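Local structure of mitochondrial enolase superfamily member 1 (Homo sapiens, 4A35) at residues 189-198 with 212-223; 257-265 with 284-295. The protein catalyses the magnesium-dependent dehydration of L-fuconate to 2-keto-3-deoxy-L-fuconate, a step in the breakdown of L-fucose. All coordinates share one frame; numbering follows the deposited sequence.

Contact 1. Residues 189-198 with 212-223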
# COMPACT_ATOMS: atom_id res chain seq x y z
N PRO A 189 -20.85 -19.74 12.68
CA PRO A 189 -20.00 -20.94 12.47
C PRO A 189 -18.53 -20.55 12.25
O PRO A 189 -18.24 -19.58 11.55
CB PRO A 189 -20.62 -21.58 11.23
CG PRO A 189 -21.30 -20.40 10.47
CD PRO A 189 -21.93 -19.69 11.67
N ALA A 190 -17.61 -21.30 12.90
CA ALA A 190 -16.17 -21.04 12.78
C ALA A 190 -15.38 -22.25 12.27
O ALA A 190 -15.87 -23.38 12.22
CB ALA A 190 -15.60 -20.63 14.16
N TYR A 191 -14.15 -21.99 11.84
CA TYR A 191 -13.18 -23.03 11.52
C TYR A 191 -11.97 -22.75 12.36
O TYR A 191 -11.77 -21.57 12.76
CB TYR A 191 -12.84 -23.06 10.01
CG TYR A 191 -12.02 -21.91 9.47
CD1 TYR A 191 -10.63 -21.97 9.42
CD2 TYR A 191 -12.64 -20.84 8.80
CE1 TYR A 191 -9.88 -20.95 8.84
CE2 TYR A 191 -11.89 -19.86 8.14
CZ TYR A 191 -10.51 -19.91 8.17
OH TYR A 191 -9.76 -18.94 7.58
N THR A 192 -11.17 -23.78 12.62
CA THR A 192 -9.96 -23.61 13.40
C THR A 192 -8.66 -23.60 12.50
O THR A 192 -8.50 -24.40 11.59
CB THR A 192 -9.83 -24.66 14.52
OG1 THR A 192 -8.68 -24.30 15.28
CG2 THR A 192 -9.74 -26.14 14.00
N THR A 193 -7.73 -22.72 12.86
CA THR A 193 -6.41 -22.62 12.22
C THR A 193 -5.35 -23.20 13.21
O THR A 193 -4.16 -23.16 12.94
CB THR A 193 -6.18 -21.17 11.75
OG1 THR A 193 -7.20 -20.92 10.79
CG2 THR A 193 -4.79 -20.95 11.03
N SER A 194 -5.81 -23.76 14.34
CA SER A 194 -4.87 -24.24 15.36
C SER A 194 -4.03 -25.49 14.94
O SER A 194 -3.02 -25.75 15.59
CB SER A 194 -5.60 -24.49 16.67
OG SER A 194 -6.09 -23.24 17.15
N CYS A 195 -4.38 -26.22 13.86
CA CYS A 195 -3.55 -27.36 13.38
C CYS A 195 -2.78 -26.97 12.10
O CYS A 195 -2.17 -27.83 11.43
CB CYS A 195 -4.44 -28.58 13.11
SG CYS A 195 -5.50 -29.06 14.50
N ALA A 196 -2.88 -25.69 11.70
CA ALA A 196 -2.38 -25.24 10.40
C ALA A 196 -0.88 -25.03 10.28
O ALA A 196 -0.38 -25.07 9.15
CB ALA A 196 -3.06 -23.91 10.02
N TRP A 197 -0.21 -24.70 11.37
CA TRP A 197 1.12 -24.10 11.35
C TRP A 197 2.24 -25.01 10.90
O TRP A 197 2.14 -26.25 11.01
CB TRP A 197 1.44 -23.41 12.70
CG TRP A 197 0.29 -22.57 13.22
CD1 TRP A 197 -0.49 -22.83 14.31
CD2 TRP A 197 -0.22 -21.36 12.63
NE1 TRP A 197 -1.43 -21.81 14.47
CE2 TRP A 197 -1.30 -20.91 13.44
CE3 TRP A 197 0.16 -20.57 11.51
CZ2 TRP A 197 -2.03 -19.74 13.15
CZ3 TRP A 197 -0.51 -19.37 11.28
CH2 TRP A 197 -1.61 -18.99 12.07
N LEU A 198 3.27 -24.39 10.29
CA LEU A 198 4.48 -25.08 9.85
C LEU A 198 5.42 -25.39 11.05
O LEU A 198 5.45 -24.63 12.03
CB LEU A 198 5.22 -24.24 8.79
CG LEU A 198 4.55 -23.80 7.47
CD1 LEU A 198 5.59 -23.71 6.32
CD2 LEU A 198 3.43 -24.64 7.08
N ALA A 212 -8.60 -30.91 18.74
CA ALA A 212 -9.60 -30.10 18.04
C ALA A 212 -10.86 -30.94 17.75
O ALA A 212 -11.98 -30.50 18.04
CB ALA A 212 -9.01 -29.57 16.73
N LEU A 213 -10.68 -32.18 17.23
CA LEU A 213 -11.84 -33.05 16.94
C LEU A 213 -12.67 -33.34 18.22
O LEU A 213 -13.91 -33.24 18.21
CB LEU A 213 -11.39 -34.36 16.29
CG LEU A 213 -10.88 -34.24 14.84
CD1 LEU A 213 -10.11 -35.49 14.45
CD2 LEU A 213 -12.04 -33.89 13.85
N LYS A 214 -11.96 -33.64 19.33
CA LYS A 214 -12.56 -33.90 20.65
C LYS A 214 -13.35 -32.65 21.13
O LYS A 214 -14.50 -32.79 21.59
CB LYS A 214 -11.44 -34.29 21.64
CG LYS A 214 -11.86 -34.55 23.07
CD LYS A 214 -10.62 -34.68 23.97
CE LYS A 214 -10.99 -34.92 25.42
NZ LYS A 214 -9.83 -34.70 26.34
N ASP A 215 -12.77 -31.43 20.95
CA ASP A 215 -13.38 -30.15 21.34
C ASP A 215 -14.57 -29.72 20.46
O ASP A 215 -15.17 -28.68 20.75
CB ASP A 215 -12.32 -29.01 21.35
CG ASP A 215 -11.21 -29.16 22.40
OD1 ASP A 215 -11.30 -30.08 23.22
OD2 ASP A 215 -10.23 -28.39 22.33
N GLY A 216 -14.88 -30.49 19.40
CA GLY A 216 -16.00 -30.22 18.51
C GLY A 216 -15.69 -29.53 17.19
O GLY A 216 -16.62 -29.19 16.46
N TRP A 217 -14.40 -29.28 16.86
CA TRP A 217 -14.10 -28.63 15.56
C TRP A 217 -14.32 -29.61 14.40
O TRP A 217 -13.98 -30.78 14.52
CB TRP A 217 -12.66 -28.06 15.53
CG TRP A 217 -12.47 -26.97 16.53
CD1 TRP A 217 -12.02 -27.09 17.82
CD2 TRP A 217 -12.91 -25.61 16.38
NE1 TRP A 217 -12.07 -25.86 18.45
CE2 TRP A 217 -12.60 -24.93 17.58
CE3 TRP A 217 -13.48 -24.88 15.31
CZ2 TRP A 217 -12.85 -23.56 17.75
CZ3 TRP A 217 -13.71 -23.52 15.47
CH2 TRP A 217 -13.43 -22.88 16.68
N THR A 218 -14.87 -29.12 13.28
CA THR A 218 -15.15 -29.95 12.10
C THR A 218 -14.65 -29.27 10.81
O THR A 218 -14.81 -29.84 9.74
CB THR A 218 -16.67 -30.27 11.99
OG1 THR A 218 -17.39 -29.04 11.78
CG2 THR A 218 -17.22 -31.06 13.19
N ARG A 219 -14.08 -28.02 10.90
CA ARG A 219 -13.57 -27.24 9.77
C ARG A 219 -12.14 -26.79 10.11
O ARG A 219 -11.91 -26.25 11.19
CB ARG A 219 -14.49 -26.05 9.51
CG ARG A 219 -15.97 -26.44 9.41
CD ARG A 219 -16.84 -25.20 9.26
NE ARG A 219 -18.24 -25.60 9.43
CZ ARG A 219 -18.94 -25.45 10.54
NH1 ARG A 219 -18.42 -24.81 11.59
NH2 ARG A 219 -20.19 -25.92 10.62
N PHE A 220 -11.19 -27.12 9.25
CA PHE A 220 -9.77 -26.98 9.51
C PHE A 220 -8.98 -26.31 8.40
O PHE A 220 -9.12 -26.66 7.23
CB PHE A 220 -9.17 -28.41 9.71
CG PHE A 220 -9.63 -29.11 10.97
CD1 PHE A 220 -10.86 -29.78 11.01
CD2 PHE A 220 -8.81 -29.16 12.08
CE1 PHE A 220 -11.27 -30.44 12.17
CE2 PHE A 220 -9.24 -29.79 13.26
CZ PHE A 220 -10.46 -30.46 13.28
N LYS A 221 -8.08 -25.38 8.80
CA LYS A 221 -7.19 -24.77 7.84
C LYS A 221 -5.81 -25.35 8.02
O LYS A 221 -5.44 -25.75 9.13
CB LYS A 221 -7.16 -23.22 7.93
CG LYS A 221 -6.46 -22.58 6.72
CD LYS A 221 -7.06 -21.24 6.30
CE LYS A 221 -6.40 -20.19 7.13
NZ LYS A 221 -7.03 -18.86 6.92
N VAL A 222 -5.05 -25.39 6.92
CA VAL A 222 -3.65 -25.85 6.93
C VAL A 222 -2.81 -24.89 6.07
O VAL A 222 -3.21 -24.52 4.97
CB VAL A 222 -3.53 -27.34 6.45
CG1 VAL A 222 -4.09 -27.51 5.02
CG2 VAL A 222 -2.09 -27.83 6.50
N LYS A 223 -1.64 -24.50 6.59
CA LYS A 223 -0.71 -23.67 5.84
C LYS A 223 0.09 -24.54 4.90
O LYS A 223 0.57 -25.62 5.28
CB LYS A 223 0.27 -22.92 6.78
CG LYS A 223 -0.39 -21.98 7.78
CD LYS A 223 -1.16 -20.85 7.07
CE LYS A 223 -2.09 -20.21 8.07
NZ LYS A 223 -2.39 -18.79 7.73
O HOH W 1 -15.78 -26.25 13.02
O HOH W 2 -6.29 -26.12 11.74
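Thr192 and Phe220 form a single bridge between strands 189-192 and 219-223, whose N-to-C directions differ by 39°. Thr192 N donates to Arg219 O at 2.9 Å, and Lys221 N donates to Thr192 O. Past the bridge, a type I turn from Thr193 to Ala196 brings Ala196 O to Lys223 N at 2.9 Å. One water links the turn to the strand pair: it donates to Thr192 O and Lys221 O and accepts from Cys195 N. At the start of the same bend, Thr192 OG1 stands anti to the backbone N (chi1 -174°), beside the carbonyl carbon, where it accepts from Ser194 N in an ST turn.

Thr192 CB lies over one face of the Trp217 six-membered ring, 3.9 Å from its centroid, a CH-pi contact. Ala190 CB comes to the edge of that indole. Thr192 CG2 lies alongside Phe220, and Cys195 SG meets the edge of the Phe220 ring at 4.0 Å from CE2. Arg219 runs extended from CG to NE. Its NH1 donates to Ala190 O at 3.0 Å, with the oxygen in the guanidinium plane, while Pro189 CB lies over one face.

Lys221 bends at chi2 and chi3 and crosses Tyr191. Its NZ reaches Tyr191 OH at 2.8 Å, in the plane of the phenol ring. The same NZ has salt bridges to Glu277 and Glu387. Lys223 runs beside Trp197, its CE 3.7 Å from Trp197 CZ3.

Lys221 probably binds substrate and Lys223 is probably the proton donor/acceptor, as in related enzymes of the mandelate racemase family. The contact places both lysines beside the magnesium site. Lys223 NZ is held by Asp251, whereas Tyr191 OH, Glu277 and Glu387 restrict where Lys221 NZ can go.

Contact 2. Residues 257-265 with 284-295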
# COMPACT_ATOMS: atom_id res chain seq x y z
N ASP A 257 3.98 -17.60 -7.70
CA ASP A 257 3.71 -16.90 -8.94
C ASP A 257 2.46 -17.58 -9.54
O ASP A 257 2.05 -18.65 -9.05
CB ASP A 257 4.93 -16.90 -9.89
CG ASP A 257 6.05 -15.96 -9.41
OD1 ASP A 257 5.90 -15.35 -8.32
OD2 ASP A 257 7.05 -15.83 -10.13
N VAL A 258 1.86 -16.99 -10.57
CA VAL A 258 0.57 -17.48 -11.06
C VAL A 258 0.67 -18.93 -11.62
O VAL A 258 -0.07 -19.80 -11.13
CB VAL A 258 -0.04 -16.45 -12.06
CG1 VAL A 258 -1.21 -17.05 -12.86
CG2 VAL A 258 -0.48 -15.18 -11.32
N PRO A 259 1.55 -19.25 -12.61
CA PRO A 259 1.60 -20.64 -13.10
C PRO A 259 2.00 -21.62 -11.99
O PRO A 259 1.42 -22.71 -11.89
CB PRO A 259 2.66 -20.57 -14.22
CG PRO A 259 2.64 -19.13 -14.65
CD PRO A 259 2.48 -18.39 -13.37
N GLU A 260 2.95 -21.21 -11.12
CA GLU A 260 3.40 -22.02 -9.99
C GLU A 260 2.24 -22.38 -9.05
O GLU A 260 2.17 -23.54 -8.61
CB GLU A 260 4.48 -21.27 -9.21
CG GLU A 260 4.96 -21.95 -7.95
CD GLU A 260 5.92 -21.11 -7.14
OE1 GLU A 260 5.91 -19.86 -7.28
OE2 GLU A 260 6.70 -21.72 -6.37
N ALA A 261 1.33 -21.43 -8.76
CA ALA A 261 0.18 -21.69 -7.88
C ALA A 261 -0.71 -22.80 -8.48
O ALA A 261 -1.16 -23.69 -7.76
CB ALA A 261 -0.65 -20.44 -7.68
N VAL A 262 -0.93 -22.75 -9.80
CA VAL A 262 -1.76 -23.76 -10.45
C VAL A 262 -1.09 -25.12 -10.37
O VAL A 262 -1.75 -26.11 -10.06
CB VAL A 262 -2.10 -23.37 -11.92
CG1 VAL A 262 -2.85 -24.51 -12.65
CG2 VAL A 262 -2.91 -22.08 -11.93
N GLU A 263 0.22 -25.17 -10.61
CA GLU A 263 0.93 -26.45 -10.60
C GLU A 263 0.95 -27.11 -9.19
O GLU A 263 0.68 -28.32 -9.03
CB GLU A 263 2.36 -26.25 -11.13
CG GLU A 263 3.22 -27.51 -11.15
CD GLU A 263 2.69 -28.72 -11.90
OE1 GLU A 263 1.85 -28.55 -12.82
OE2 GLU A 263 3.14 -29.85 -11.59
N TRP A 264 1.30 -26.33 -8.20
CA TRP A 264 1.36 -26.77 -6.80
C TRP A 264 -0.02 -27.28 -6.33
O TRP A 264 -0.13 -28.38 -5.77
CB TRP A 264 1.85 -25.60 -5.94
CG TRP A 264 2.42 -26.01 -4.63
CD1 TRP A 264 1.74 -26.57 -3.57
CD2 TRP A 264 3.71 -25.64 -4.12
NE1 TRP A 264 2.54 -26.62 -2.46
CE2 TRP A 264 3.76 -26.07 -2.77
CE3 TRP A 264 4.86 -25.06 -4.69
CZ2 TRP A 264 4.90 -25.88 -1.96
CZ3 TRP A 264 6.00 -24.92 -3.90
CH2 TRP A 264 6.00 -25.30 -2.54
N MET A 265 -1.08 -26.53 -6.67
CA MET A 265 -2.45 -26.89 -6.27
C MET A 265 -2.95 -28.14 -7.00
O MET A 265 -3.76 -28.89 -6.43
CB MET A 265 -3.42 -25.72 -6.43
CG MET A 265 -3.23 -24.65 -5.35
SD MET A 265 -3.26 -25.34 -3.65
CE MET A 265 -4.90 -26.19 -3.68
N ASP A 284 -2.47 -8.89 -6.69
CA ASP A 284 -2.64 -9.37 -8.06
C ASP A 284 -4.07 -9.85 -8.28
O ASP A 284 -4.37 -11.03 -8.15
CB ASP A 284 -1.63 -10.47 -8.35
CG ASP A 284 -1.37 -10.68 -9.84
OD1 ASP A 284 -2.16 -10.10 -10.69
OD2 ASP A 284 -0.41 -11.39 -10.16
N ILE A 285 -4.93 -8.93 -8.67
CA ILE A 285 -6.34 -9.19 -8.98
C ILE A 285 -6.41 -10.13 -10.18
O ILE A 285 -7.10 -11.16 -10.11
CB ILE A 285 -7.10 -7.87 -9.28
CG1 ILE A 285 -7.14 -6.96 -8.02
CG2 ILE A 285 -8.50 -8.10 -9.85
CD1 ILE A 285 -6.75 -5.47 -8.36
N LEU A 286 -5.71 -9.76 -11.29
CA LEU A 286 -5.75 -10.56 -12.52
C LEU A 286 -5.16 -11.95 -12.26
O LEU A 286 -5.67 -12.95 -12.83
CB LEU A 286 -5.02 -9.87 -13.68
CG LEU A 286 -5.53 -8.41 -14.04
CD1 LEU A 286 -4.77 -7.88 -15.30
CD2 LEU A 286 -7.02 -8.38 -14.29
N GLY A 287 -4.14 -12.00 -11.40
CA GLY A 287 -3.51 -13.26 -11.02
C GLY A 287 -4.44 -14.21 -10.30
O GLY A 287 -4.50 -15.42 -10.61
N HIS A 288 -5.20 -13.68 -9.33
CA HIS A 288 -6.18 -14.47 -8.59
C HIS A 288 -7.26 -15.00 -9.54
O HIS A 288 -7.59 -16.21 -9.46
CB HIS A 288 -6.79 -13.69 -7.41
CG HIS A 288 -5.94 -13.74 -6.18
ND1 HIS A 288 -4.85 -12.91 -6.02
CD2 HIS A 288 -6.03 -14.56 -5.10
CE1 HIS A 288 -4.32 -13.22 -4.83
NE2 HIS A 288 -4.99 -14.20 -4.25
N ALA A 289 -7.73 -14.15 -10.50
CA ALA A 289 -8.69 -14.60 -11.50
C ALA A 289 -8.10 -15.70 -12.39
O ALA A 289 -8.78 -16.67 -12.69
CB ALA A 289 -9.18 -13.41 -12.35
N THR A 290 -6.82 -15.57 -12.82
CA THR A 290 -6.19 -16.63 -13.64
C THR A 290 -6.17 -17.99 -12.87
O THR A 290 -6.50 -19.04 -13.45
CB THR A 290 -4.78 -16.19 -14.11
OG1 THR A 290 -4.93 -15.03 -14.91
CG2 THR A 290 -4.05 -17.29 -14.92
N ILE A 291 -5.80 -17.95 -11.58
CA ILE A 291 -5.70 -19.16 -10.75
C ILE A 291 -7.12 -19.71 -10.52
O ILE A 291 -7.32 -20.91 -10.65
CB ILE A 291 -4.97 -18.84 -9.44
CG1 ILE A 291 -3.50 -18.40 -9.73
CG2 ILE A 291 -5.03 -20.05 -8.44
CD1 ILE A 291 -2.77 -17.56 -8.55
N SER A 292 -8.08 -18.83 -10.23
CA SER A 292 -9.47 -19.25 -10.03
C SER A 292 -9.99 -20.01 -11.28
O SER A 292 -10.54 -21.12 -11.14
CB SER A 292 -10.36 -18.05 -9.72
OG SER A 292 -11.68 -18.49 -9.40
N LYS A 293 -9.79 -19.45 -12.51
CA LYS A 293 -10.30 -20.13 -13.71
C LYS A 293 -9.66 -21.51 -13.88
O LYS A 293 -10.34 -22.45 -14.28
CB LYS A 293 -10.09 -19.27 -14.97
CG LYS A 293 -11.02 -18.06 -14.98
CD LYS A 293 -10.88 -17.25 -16.28
CE LYS A 293 -11.64 -15.93 -16.26
NZ LYS A 293 -11.15 -15.03 -15.19
N ALA A 294 -8.38 -21.64 -13.54
CA ALA A 294 -7.67 -22.92 -13.67
C ALA A 294 -8.08 -23.96 -12.63
O ALA A 294 -8.04 -25.15 -12.96
CB ALA A 294 -6.17 -22.69 -13.59
N LEU A 295 -8.43 -23.54 -11.38
CA LEU A 295 -8.69 -24.45 -10.28
C LEU A 295 -10.18 -24.78 -9.99
O LEU A 295 -10.45 -25.89 -9.56
CB LEU A 295 -8.04 -23.96 -8.99
CG LEU A 295 -6.51 -23.85 -8.98
CD1 LEU A 295 -6.05 -23.50 -7.60
CD2 LEU A 295 -5.83 -25.17 -9.40
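Val258 places CG1 anti to its backbone N (chi1 166°), which turns CG1 to Thr290 CG2 at 3.5 Å and CG2 to Gly287 CA at 3.6 Å. Ile291 has CG1 beside its own N (chi1 -63°), and this brings CD1 to Ala261 CB at 3.7 Å. Gly287 has no side chain, so Val258 packs directly on the helix backbone. Further along, Val262 CG2 meets Ala294 CB at 3.7 Å. Met265 CB meets Leu295 CD1 at 3.6 Å, the two side chains crossing at about a right angle. All these contacts are apolar.

Asp284 caps helix 285-295: its OD1 accepts from Gly287 N, which approaches from above the carboxylate plane. Its OD2 forms a salt bridge with Lys315 of the second subunit. Asp284 O takes two bonds, from His288 N and His288 ND1, on opposite faces of its plane.

The axes of segments 258-265 and 285-295 come within 9.4 Å and run at 29° to each other, as neighbouring outer helices of the TIM-type barrel domain. Met265 and Leu295 both reach strand 275-277, which lies between the two helices in sequence. Ile291 and Leu295 also rest on strand 301-304.

Contact 1 comes first along the chain and contact 2 follows, with centres about 25 Å apart and nearest atoms about 8 Å apart, so they do not touch. Both belong to the barrel region. Contact 1 lies at its active-site side: the Lys221 side chain is about 4 Å from a magnesium ion. Contact 2 lies in the outer helical layer, where the Met265 side chain is about 13 Å from a magnesium ion. Strands 219-223, 247-251 and 275-277 are consecutive in one parallel sheet. That sheet connects the two contacts.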